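Local atomic coordinates of inositol-3-phosphate synthase (Caenorhabditis elegans, PDB entry 1VKO), a protein that belongs to the myo-inositol-1-phosphate synthase family and binds nicotinamide-adenine-dinucleotide on a Rossmann-type domain within a four-chain assembly. Residues Y116-Q122 with I148-N152; N250-Y254 with Q369-I375; I290-A294 with L312-V318. All coordinates share one frame; numbering follows the deposited sequence.

Interaction 1 (Y116-Q122 with I148-N152); sequences YFGSVTQ and ILSPN
Tyr116 lies across Pro151 and reaches Asn152 with its hydroxyl. CB points at the 148-152 segment, and chi1 of -73° sets CG beside the backbone N, which turns the ring onto the proline. Tyr116 CD1 has Pro151 CG at 4.0 Å, while CE1 of Tyr116, farther out, has Pro151 CB at 3.6 Å. CD2 and CE2 run beside Pro151 CD, and CZ lies against Pro151 CB. Pro151 CG sits over the middle of one face, 3.8 Å from the Tyr116 ring centroid and only 12° off the normal, a CH-pi contact. At the end, Tyr116 OH donates to Asn152 OD1 in the plane of the ring; the modelled 2.5 Å between these two oxygens is very short and its exact value is doubtful. The amide plane is turned 46° from the ring.

Pro151 also meets the helix start at 120-122: its CD lies 3.4 Å from Gln122 CD. Farther along, Ile148 CD1 touches Thr121 CB at 3.7 Å. The loop is shaped locally, because Asn152 N donates to Ser150 OG at 2.9 Å, an ST turn just where Pro151 presents its ring. On the other segment, the carboxylate of Asp450, in helix 440-458, is hydrogen-bonded to the hydroxyls of Ser119 and Thr121, and Phe425 of the second subunit packs on Tyr116. The contact thus joins the loop entering strand 154-159 to a helix N terminus near a subunit interface. Its chemistry is mixed: Pro151 probably helps hold the ring at this height, and the hydroxyl bond probably limits its sliding.

Interaction 2 (N250-Y254 with Q369-I375); sequences NTERY and QFRSKEI. With NAD (nicotinamide-adenine-dinucleotide), chain G; POP (pyrophosphate 2-), chain H.
Thr251 faces two ways at once, toward a helix and toward a cofactor. Thr251 CG2, anti to the backbone N, packs against Ser372 CB at 3.5 Å, whereas OG1 of Thr251 forms a hydrogen bond of 2.7 Å with NAD O3D, in which either oxygen could be the donor. Next door, Ser372 OG donates to Glu252 O at 2.7 Å; the donor lies in the carbonyl plane at a C=O...donor angle of 148°. That same OG stands at the edge of the Tyr254 ring, in its plane. A water lies 2.7 Å from both Tyr254 OH and Ser372 O and bridges them.

One residue farther along helix 367-378, Lys373 bends at chi2 and chi3 so that NZ reaches NAD O2D at 2.8 Å and POP O5 at 3.1 Å; Asp324 gives it a salt bridge. The loop that follows strand 242-247, a strand of the parallel sheet, is therefore tied to this helix where both ligands meet. Chemically, the diol of the nicotinamide ribose is held from two segments, with Thr251 at O3D and Lys373 at O2D, and the Ser372 bond to Glu252 O probably helps set their spacing.

Interaction 3 (I290-A294 with L312-V318); sequences ILEGA and LAERHKV
Ile290 is the main bump of this contact, and the hollow that receives it is built by Leu312, Ala313, His316 and Val318. Each branch has its own place. Ile290 CG2, anti to the backbone N at the same setting that leaves CG1 beside it, drops against His316 CB at 3.5 Å and approaches Leu312 CG at 4.1 Å. Ile290 CD1 runs to the methyl of Ala313, 4.0 Å from both Ala313 CB and Ala313 N, so this branch lies close to the helix backbone. Ile290 CG1 meets Val318 CG1 at 3.7 Å, so Val318 forms the remaining wall. The side chains of Ile290 and His316 cross at about a right angle. No hydrogen bond links the two segments.

Both helices involved end here, in an alpha/beta arrangement of the Rossmann kind. Helix 281-291 runs into strand 295-298, and helix 307-316 then forms the crossover to the neighbouring parallel strand 320-321. Each helix closes with a Schellman motif, at Gly293 and Lys317, both with positive phi. In the second, Ala313 O accepts from His316 N and Val318 N, which arrive from opposite faces of its plane; this turn carries Val318 back toward the first segment.

There Val318 is itself a bump, fitted against the turn that follows the other helix: its CG2 lies 3.4 Å from Gly293 O and 3.4 Å from Ala294 O. On the far flank Leu291 supplies another projection. Leu291 CD2 meets the imidazole obliquely, 3.7 Å from His316 NE2, and Met269 of helix 265-273 touches the same leucine.

In the fold
From the N terminus, interaction 1 closes first: a loop of 25 intervening residues, rich in strand, brings 148-152 back to the start of helix 120-123, just ahead of strand 154-159 at one edge of the parallel sheet. Interaction 2 opens only after that, with 114 residues between its two segments, and joins the loop after strand 242-247 to helix 367-378. Within this long excursion interaction 3 opens and closes, joining the ends of helices 281-291 and 307-316. Interactions 1 and 2 lie on opposite sides of the chain's centre, their centres 28 Å apart. None of the three touches another; the closest pair, interactions 1 and 3, has nearest atoms about 13 Å apart.

Interaction 1 (Y116-Q122 with I148-N152)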
loop_
_atom_site.group_PDB
_atom_site.type_symbol
_atom_site.label_atom_id
_atom_site.label_comp_id
_atom_site.label_asym_id
_atom_site.label_seq_id
_atom_site.Cartn_x
_atom_site.Cartn_y
_atom_site.Cartn_z
ATOM N N TYR A 116 3.901 26.062 13.966
ATOM C CA TYR A 116 5.237 25.453 14.058
ATOM C C TYR A 116 5.117 23.995 14.358
ATOM O O TYR A 116 5.942 23.475 15.070
ATOM C CB TYR A 116 6.166 26.098 15.132
ATOM C CG TYR A 116 6.691 27.484 14.751
ATOM C CD1 TYR A 116 7.406 27.673 13.579
ATOM C CD2 TYR A 116 6.439 28.591 15.544
ATOM C CE1 TYR A 116 7.842 28.901 13.208
ATOM C CE2 TYR A 116 6.906 29.853 15.183
ATOM C CZ TYR A 116 7.599 29.993 14.014
ATOM O OH TYR A 116 8.027 31.220 13.605
ATOM N N PHE A 117 4.125 23.309 13.799
ATOM C CA PHE A 117 4.061 21.860 13.997
ATOM C C PHE A 117 5.282 21.136 13.392
ATOM O O PHE A 117 5.946 21.628 12.476
ATOM C CB PHE A 117 2.762 21.281 13.439
ATOM C CG PHE A 117 1.558 21.484 14.323
ATOM C CD1 PHE A 117 1.587 22.381 15.402
ATOM C CD2 PHE A 117 0.366 20.798 14.045
ATOM C CE1 PHE A 117 0.466 22.587 16.208
ATOM C CE2 PHE A 117 -0.782 20.992 14.841
ATOM C CZ PHE A 117 -0.733 21.900 15.925
ATOM N N GLY A 118 5.591 19.975 13.940
ATOM C CA GLY A 118 6.762 19.256 13.512
ATOM C C GLY A 118 8.084 19.823 13.955
ATOM O O GLY A 118 9.121 19.350 13.490
ATOM N N SER A 119 8.054 20.839 14.831
ATOM C CA SER A 119 9.241 21.304 15.563
ATOM C C SER A 119 9.253 20.535 16.888
ATOM O O SER A 119 8.296 20.639 17.633
ATOM C CB SER A 119 9.112 22.819 15.831
ATOM O OG SER A 119 10.310 23.410 16.353
ATOM N N VAL A 120 10.272 19.728 17.181
ATOM C CA VAL A 120 10.362 19.148 18.530
ATOM C C VAL A 120 10.367 20.253 19.598
ATOM O O VAL A 120 9.602 20.183 20.578
ATOM C CB VAL A 120 11.578 18.220 18.734
ATOM C CG1 VAL A 120 11.663 17.720 20.173
ATOM C CG2 VAL A 120 11.502 17.009 17.823
ATOM N N THR A 121 11.177 21.292 19.409
ATOM C CA THR A 121 11.357 22.280 20.476
ATOM C C THR A 121 10.095 23.085 20.715
ATOM O O THR A 121 9.834 23.441 21.837
ATOM C CB THR A 121 12.551 23.205 20.213
ATOM O OG1 THR A 121 12.394 23.904 18.964
ATOM C CG2 THR A 121 13.842 22.391 20.042
ATOM N N GLN A 122 9.305 23.336 19.667
ATOM C CA GLN A 122 8.160 24.212 19.780
ATOM C C GLN A 122 6.910 23.453 20.163
ATOM O O GLN A 122 5.996 24.069 20.679
ATOM C CB GLN A 122 7.877 25.018 18.496
ATOM C CG GLN A 122 8.962 25.991 18.060
ATOM C CD GLN A 122 9.505 26.873 19.205
ATOM O OE1 GLN A 122 10.685 26.781 19.561
ATOM N NE2 GLN A 122 8.651 27.719 19.766
ATOM N N ILE A 148 14.285 28.743 25.821
ATOM C CA ILE A 148 14.910 28.596 24.496
ATOM C C ILE A 148 14.293 29.593 23.531
ATOM O O ILE A 148 13.252 30.137 23.814
ATOM C CB ILE A 148 14.765 27.158 23.941
ATOM C CG1 ILE A 148 13.286 26.744 23.874
ATOM C CG2 ILE A 148 15.610 26.179 24.747
ATOM C CD1 ILE A 148 13.004 25.428 23.190
ATOM N N LEU A 149 14.938 29.837 22.395
ATOM C CA LEU A 149 14.366 30.726 21.385
ATOM C C LEU A 149 13.027 30.233 20.824
ATOM O O LEU A 149 12.717 29.042 20.865
ATOM C CB LEU A 149 15.342 30.884 20.225
ATOM C CG LEU A 149 16.719 31.456 20.508
ATOM C CD1 LEU A 149 17.649 31.001 19.405
ATOM C CD2 LEU A 149 16.628 32.993 20.600
ATOM N N SER A 150 12.225 31.173 20.331
ATOM C CA SER A 150 11.145 30.853 19.414
ATOM C C SER A 150 11.672 31.178 18.053
ATOM O O SER A 150 12.475 32.106 17.923
ATOM C CB SER A 150 9.945 31.762 19.670
ATOM O OG SER A 150 9.173 31.933 18.483
ATOM N N PRO A 151 11.222 30.489 17.014
ATOM C CA PRO A 151 11.727 30.795 15.673
ATOM C C PRO A 151 11.377 32.220 15.272
ATOM O O PRO A 151 11.947 32.730 14.322
ATOM C CB PRO A 151 11.004 29.784 14.781
ATOM C CG PRO A 151 10.678 28.630 15.722
ATOM C CD PRO A 151 10.250 29.375 16.996
ATOM N N ASN A 152 10.445 32.847 15.988
ATOM C CA ASN A 152 10.118 34.232 15.727
ATOM C C ASN A 152 11.278 35.156 16.097
ATOM O O ASN A 152 11.355 36.255 15.585
ATOM C CB ASN A 152 8.822 34.647 16.451
ATOM C CG ASN A 152 7.620 33.806 16.028
ATOM O OD1 ASN A 152 7.557 33.268 14.907
ATOM N ND2 ASN A 152 6.662 33.682 16.925
#

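Interaction 2 (N250-Y254 with Q369-I375)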
loop_
_atom_site.group_PDB
_atom_site.type_symbol
_atom_site.label_atom_id
_atom_site.label_comp_id
_atom_site.label_asym_id
_atom_site.label_seq_id
_atom_site.Cartn_x
_atom_site.Cartn_y
_atom_site.Cartn_z
ATOM N N ASN A 250 22.415 22.549 -2.214
ATOM C CA ASN A 250 22.410 21.243 -2.847
ATOM C C ASN A 250 23.489 20.341 -2.314
ATOM O O ASN A 250 24.572 20.779 -1.913
ATOM C CB ASN A 250 22.479 21.334 -4.364
ATOM C CG ASN A 250 21.212 21.932 -4.947
ATOM O OD1 ASN A 250 21.154 23.146 -5.208
ATOM N ND2 ASN A 250 20.143 21.110 -5.040
ATOM N N THR A 251 23.132 19.067 -2.242
ATOM C CA THR A 251 24.016 18.027 -1.845
ATOM C C THR A 251 25.223 18.116 -2.750
ATOM O O THR A 251 25.079 18.015 -3.965
ATOM C CB THR A 251 23.244 16.723 -2.072
ATOM O OG1 THR A 251 22.213 16.683 -1.105
ATOM C CG2 THR A 251 24.092 15.500 -1.736
ATOM N N GLU A 252 26.391 18.336 -2.157
ATOM C CA GLU A 252 27.693 18.199 -2.845
ATOM C C GLU A 252 28.090 16.721 -2.848
ATOM O O GLU A 252 27.550 15.939 -2.075
ATOM C CB GLU A 252 28.808 18.953 -2.085
ATOM C CG GLU A 252 28.520 20.431 -1.859
ATOM C CD GLU A 252 29.648 21.208 -1.192
ATOM O OE1 GLU A 252 30.266 20.768 -0.182
ATOM O OE2 GLU A 252 29.902 22.311 -1.691
ATOM N N ARG A 253 29.035 16.333 -3.700
ATOM C CA ARG A 253 29.714 15.039 -3.512
ATOM C C ARG A 253 30.675 15.113 -2.319
ATOM O O ARG A 253 30.932 16.183 -1.744
ATOM C CB ARG A 253 30.495 14.627 -4.769
ATOM C CG ARG A 253 31.590 15.616 -5.154
ATOM C CD ARG A 253 32.544 15.128 -6.207
ATOM N NE ARG A 253 33.536 16.139 -6.591
ATOM C CZ ARG A 253 34.745 16.299 -6.040
ATOM N NH1 ARG A 253 35.148 15.529 -5.014
ATOM N NH2 ARG A 253 35.554 17.259 -6.500
ATOM N N TYR A 254 31.178 13.948 -1.939
ATOM C CA TYR A 254 32.181 13.788 -0.914
ATOM C C TYR A 254 33.518 14.297 -1.441
ATOM O O TYR A 254 33.846 14.122 -2.592
ATOM C CB TYR A 254 32.310 12.293 -0.615
ATOM C CG TYR A 254 31.415 11.795 0.498
ATOM C CD1 TYR A 254 30.064 12.096 0.522
ATOM C CD2 TYR A 254 31.936 11.034 1.541
ATOM C CE1 TYR A 254 29.260 11.673 1.540
ATOM C CE2 TYR A 254 31.125 10.574 2.557
ATOM C CZ TYR A 254 29.775 10.888 2.540
ATOM O OH TYR A 254 28.940 10.452 3.563
ATOM N N GLN A 369 26.281 12.609 -6.103
ATOM C CA GLN A 369 25.368 13.296 -5.165
ATOM C C GLN A 369 24.410 12.292 -4.507
ATOM O O GLN A 369 24.240 12.303 -3.273
ATOM C CB GLN A 369 24.580 14.409 -5.883
ATOM C CG GLN A 369 25.347 15.751 -6.077
ATOM C CD GLN A 369 26.280 15.747 -7.269
ATOM O OE1 GLN A 369 25.866 15.429 -8.399
ATOM N NE2 GLN A 369 27.541 16.111 -7.036
ATOM N N PHE A 370 23.806 11.419 -5.327
ATOM C CA PHE A 370 23.039 10.264 -4.816
ATOM C C PHE A 370 23.839 9.366 -3.860
ATOM O O PHE A 370 23.264 8.895 -2.880
ATOM C CB PHE A 370 22.431 9.410 -5.941
ATOM C CG PHE A 370 21.892 8.088 -5.462
ATOM C CD1 PHE A 370 20.653 8.020 -4.817
ATOM C CD2 PHE A 370 22.644 6.915 -5.617
ATOM C CE1 PHE A 370 20.150 6.796 -4.346
ATOM C CE2 PHE A 370 22.151 5.673 -5.148
ATOM C CZ PHE A 370 20.898 5.612 -4.515
ATOM N N ARG A 371 25.130 9.118 -4.124
ATOM C CA ARG A 371 25.974 8.444 -3.113
ATOM C C ARG A 371 25.964 9.151 -1.742
ATOM O O ARG A 371 25.667 8.490 -0.731
ATOM C CB ARG A 371 27.428 8.212 -3.575
ATOM C CG ARG A 371 27.787 6.756 -3.922
ATOM C CD ARG A 371 28.294 5.878 -2.739
ATOM N NE ARG A 371 27.357 4.794 -2.404
ATOM C CZ ARG A 371 27.544 3.858 -1.458
ATOM N NH1 ARG A 371 28.646 3.832 -0.705
ATOM N NH2 ARG A 371 26.610 2.930 -1.262
ATOM N N SER A 372 26.279 10.466 -1.704
ATOM C CA SER A 372 26.223 11.242 -0.447
ATOM C C SER A 372 24.995 10.779 0.359
ATOM O O SER A 372 25.108 10.328 1.510
ATOM C CB SER A 372 26.101 12.765 -0.713
ATOM O OG SER A 372 27.290 13.385 -1.193
ATOM N N LYS A 373 23.820 10.891 -0.267
ATOM C CA LYS A 373 22.517 10.580 0.358
ATOM C C LYS A 373 22.231 9.087 0.649
ATOM O O LYS A 373 21.773 8.749 1.754
ATOM C CB LYS A 373 21.385 11.181 -0.488
ATOM C CG LYS A 373 20.023 11.048 0.151
ATOM C CD LYS A 373 19.779 12.093 1.255
ATOM C CE LYS A 373 19.638 13.505 0.680
ATOM N NZ LYS A 373 19.634 14.451 1.827
ATOM N N GLU A 374 22.452 8.210 -0.340
ATOM C CA GLU A 374 22.383 6.740 -0.136
ATOM C C GLU A 374 23.080 6.244 1.139
ATOM O O GLU A 374 22.479 5.495 1.908
ATOM C CB GLU A 374 22.956 5.984 -1.342
ATOM C CG GLU A 374 22.847 4.455 -1.260
ATOM C CD GLU A 374 23.353 3.786 -2.528
ATOM O OE1 GLU A 374 24.437 4.200 -3.012
ATOM O OE2 GLU A 374 22.664 2.869 -3.057
ATOM N N ILE A 375 24.337 6.646 1.347
ATOM C CA ILE A 375 25.112 6.256 2.543
ATOM C C ILE A 375 24.404 6.622 3.861
ATOM O O ILE A 375 24.310 5.779 4.761
ATOM C CB ILE A 375 26.569 6.853 2.526
ATOM C CG1 ILE A 375 27.366 6.339 1.315
ATOM C CG2 ILE A 375 27.308 6.567 3.883
ATOM C CD1 ILE A 375 28.817 6.841 1.240
HETATM P PA NAD G . 16.716 23.185 -3.204
HETATM O O1A NAD G . 17.281 22.973 -4.526
HETATM O O2A NAD G . 15.349 23.710 -3.356
HETATM O O5B NAD G . 17.697 24.155 -2.422
HETATM C C5B NAD G . 19.036 24.262 -2.802
HETATM C C4B NAD G . 19.347 25.739 -2.956
HETATM O O4B NAD G . 20.717 25.934 -2.681
HETATM C C3B NAD G . 19.113 26.233 -4.355
HETATM O O3B NAD G . 18.636 27.558 -4.182
HETATM C C2B NAD G . 20.473 26.359 -4.983
HETATM O O2B NAD G . 20.436 27.603 -5.679
HETATM C C1B NAD G . 21.370 26.533 -3.761
HETATM N N9A NAD G . 22.807 26.165 -3.840
HETATM C C8A NAD G . 23.419 25.137 -4.490
HETATM N N7A NAD G . 24.751 25.235 -4.280
HETATM C C5A NAD G . 25.030 26.303 -3.510
HETATM C C6A NAD G . 26.218 26.881 -3.029
HETATM N N6A NAD G . 27.443 26.420 -3.330
HETATM N N1A NAD G . 26.134 28.022 -2.273
HETATM C C2A NAD G . 24.926 28.603 -2.019
HETATM N N3A NAD G . 23.796 28.051 -2.530
HETATM C C4A NAD G . 23.819 26.913 -3.256
HETATM O O3 NAD G . 16.745 21.836 -2.306
HETATM P PN NAD G . 16.031 21.809 -0.883
HETATM O O1N NAD G . 15.982 23.212 -0.393
HETATM O O2N NAD G . 14.781 21.059 -1.034
HETATM O O5D NAD G . 17.073 21.080 0.123
HETATM C C5D NAD G . 18.440 21.453 0.153
HETATM C C4D NAD G . 19.379 20.375 0.727
HETATM O O4D NAD G . 18.854 19.851 1.922
HETATM C C3D NAD G . 19.609 19.181 -0.207
HETATM O O3D NAD G . 20.957 18.811 -0.135
HETATM C C2D NAD G . 18.861 18.060 0.469
HETATM O O2D NAD G . 19.404 16.763 0.279
HETATM C C1D NAD G . 19.006 18.449 1.915
HETATM N N1N NAD G . 17.988 17.685 2.629
HETATM C C2N NAD G . 16.672 17.888 2.356
HETATM C C3N NAD G . 15.732 17.134 3.022
HETATM C C7N NAD G . 14.342 17.646 2.978
HETATM O O7N NAD G . 14.143 18.783 2.159
HETATM N N7N NAD G . 13.384 17.052 3.701
HETATM C C4N NAD G . 16.113 16.179 3.985
HETATM C C5N NAD G . 17.453 15.977 4.233
HETATM C C6N NAD G . 18.402 16.739 3.534
HETATM P P1 POP H . 14.038 11.215 4.732
HETATM O O1 POP H . 13.836 11.379 6.231
HETATM O O2 POP H . 12.708 11.310 4.022
HETATM O O3 POP H . 14.645 9.848 4.454
HETATM O O POP H . 14.984 12.428 4.186
HETATM P P2 POP H . 15.464 12.680 2.647
HETATM O O4 POP H . 14.577 13.769 2.053
HETATM O O5 POP H . 16.929 13.095 2.663
HETATM O O6 POP H . 15.352 11.479 1.701
HETATM O O HOH W 1 26.317 10.947 3.883
#

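Interaction 3 (I290-A294 with L312-V318)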
loop_
_atom_site.group_PDB
_atom_site.type_symbol
_atom_site.label_atom_id
_atom_site.label_comp_id
_atom_site.label_asym_id
_atom_site.label_seq_id
_atom_site.Cartn_x
_atom_site.Cartn_y
_atom_site.Cartn_z
ATOM N N ILE A 290 33.632 29.000 11.677
ATOM C CA ILE A 290 34.422 28.731 12.856
ATOM C C ILE A 290 35.349 29.891 13.132
ATOM O O ILE A 290 35.345 30.415 14.240
ATOM C CB ILE A 290 35.225 27.424 12.708
ATOM C CG1 ILE A 290 34.278 26.235 12.643
ATOM C CG2 ILE A 290 36.190 27.283 13.868
ATOM C CD1 ILE A 290 34.900 25.015 11.952
ATOM N N LEU A 291 36.107 30.315 12.124
ATOM C CA LEU A 291 37.047 31.434 12.297
ATOM C C LEU A 291 36.393 32.711 12.807
ATOM O O LEU A 291 37.034 33.490 13.485
ATOM C CB LEU A 291 37.892 31.686 11.026
ATOM C CG LEU A 291 38.766 30.469 10.708
ATOM C CD1 LEU A 291 39.281 30.605 9.355
ATOM C CD2 LEU A 291 39.905 30.356 11.660
ATOM N N GLU A 292 35.105 32.879 12.520
ATOM C CA GLU A 292 34.306 34.009 13.034
ATOM C C GLU A 292 33.481 33.724 14.292
ATOM O O GLU A 292 32.616 34.523 14.662
ATOM C CB GLU A 292 33.369 34.502 11.943
ATOM C CG GLU A 292 34.089 35.089 10.748
ATOM C CD GLU A 292 34.924 36.297 11.130
ATOM O OE1 GLU A 292 34.582 36.937 12.157
ATOM O OE2 GLU A 292 35.914 36.597 10.415
ATOM N N GLY A 293 33.712 32.588 14.940
ATOM C CA GLY A 293 32.972 32.281 16.161
ATOM C C GLY A 293 31.498 31.919 15.996
ATOM O O GLY A 293 30.774 31.794 16.994
ATOM N N ALA A 294 31.060 31.756 14.743
ATOM C CA ALA A 294 29.740 31.177 14.401
ATOM C C ALA A 294 29.767 29.649 14.421
ATOM O O ALA A 294 30.777 29.030 14.090
ATOM C CB ALA A 294 29.273 31.661 13.032
ATOM N N LEU A 312 39.385 22.008 14.087
ATOM C CA LEU A 312 39.413 23.469 13.995
ATOM C C LEU A 312 38.314 24.075 14.859
ATOM O O LEU A 312 38.502 25.102 15.514
ATOM C CB LEU A 312 39.300 23.930 12.529
ATOM C CG LEU A 312 39.471 25.435 12.214
ATOM C CD1 LEU A 312 40.914 25.974 12.397
ATOM C CD2 LEU A 312 38.969 25.725 10.825
ATOM N N ALA A 313 37.155 23.419 14.863
ATOM C CA ALA A 313 36.096 23.804 15.763
ATOM C C ALA A 313 36.497 23.604 17.238
ATOM O O ALA A 313 36.195 24.458 18.070
ATOM C CB ALA A 313 34.843 23.046 15.434
ATOM N N GLU A 314 37.151 22.481 17.571
ATOM C CA GLU A 314 37.603 22.235 18.959
ATOM C C GLU A 314 38.510 23.400 19.393
ATOM O O GLU A 314 38.377 23.942 20.484
ATOM C CB GLU A 314 38.359 20.884 19.116
ATOM C CG GLU A 314 37.510 19.611 19.324
ATOM C CD GLU A 314 38.251 18.287 18.998
ATOM O OE1 GLU A 314 39.393 18.309 18.459
ATOM O OE2 GLU A 314 37.682 17.196 19.259
ATOM N N ARG A 315 39.416 23.781 18.501
ATOM C CA ARG A 315 40.419 24.793 18.778
ATOM C C ARG A 315 39.828 26.180 18.881
ATOM O O ARG A 315 40.400 27.047 19.531
ATOM C CB ARG A 315 41.484 24.769 17.688
ATOM C CG ARG A 315 42.899 24.669 18.237
ATOM C CD ARG A 315 43.926 24.229 17.213
ATOM N NE ARG A 315 43.962 25.153 16.086
ATOM C CZ ARG A 315 44.673 24.944 14.997
ATOM N NH1 ARG A 315 45.391 23.829 14.914
ATOM N NH2 ARG A 315 44.663 25.832 13.994
ATOM N N HIS A 316 38.682 26.402 18.256
ATOM C CA HIS A 316 38.093 27.747 18.236
ATOM C C HIS A 316 36.873 27.912 19.136
ATOM O O HIS A 316 36.274 28.992 19.192
ATOM C CB HIS A 316 37.817 28.209 16.800
ATOM C CG HIS A 316 38.996 28.855 16.146
ATOM N ND1 HIS A 316 40.021 28.133 15.573
ATOM C CD2 HIS A 316 39.325 30.159 15.992
ATOM C CE1 HIS A 316 40.931 28.960 15.087
ATOM N NE2 HIS A 316 40.533 30.195 15.328
ATOM N N LYS A 317 36.539 26.842 19.858
ATOM C CA LYS A 317 35.468 26.846 20.854
ATOM C C LYS A 317 34.074 27.126 20.276
ATOM O O LYS A 317 33.270 27.905 20.819
ATOM C CB LYS A 317 35.818 27.774 22.031
ATOM C CG LYS A 317 36.516 27.078 23.211
ATOM C CD LYS A 317 37.854 26.426 22.840
ATOM C CE LYS A 317 38.805 26.406 24.049
ATOM N N VAL A 318 33.794 26.423 19.183
ATOM C CA VAL A 318 32.549 26.542 18.431
ATOM C C VAL A 318 31.932 25.136 18.246
ATOM O O VAL A 318 32.651 24.118 18.312
ATOM C CB VAL A 318 32.881 27.284 17.125
ATOM C CG1 VAL A 318 32.623 26.452 15.896
ATOM C CG2 VAL A 318 32.245 28.691 17.105
#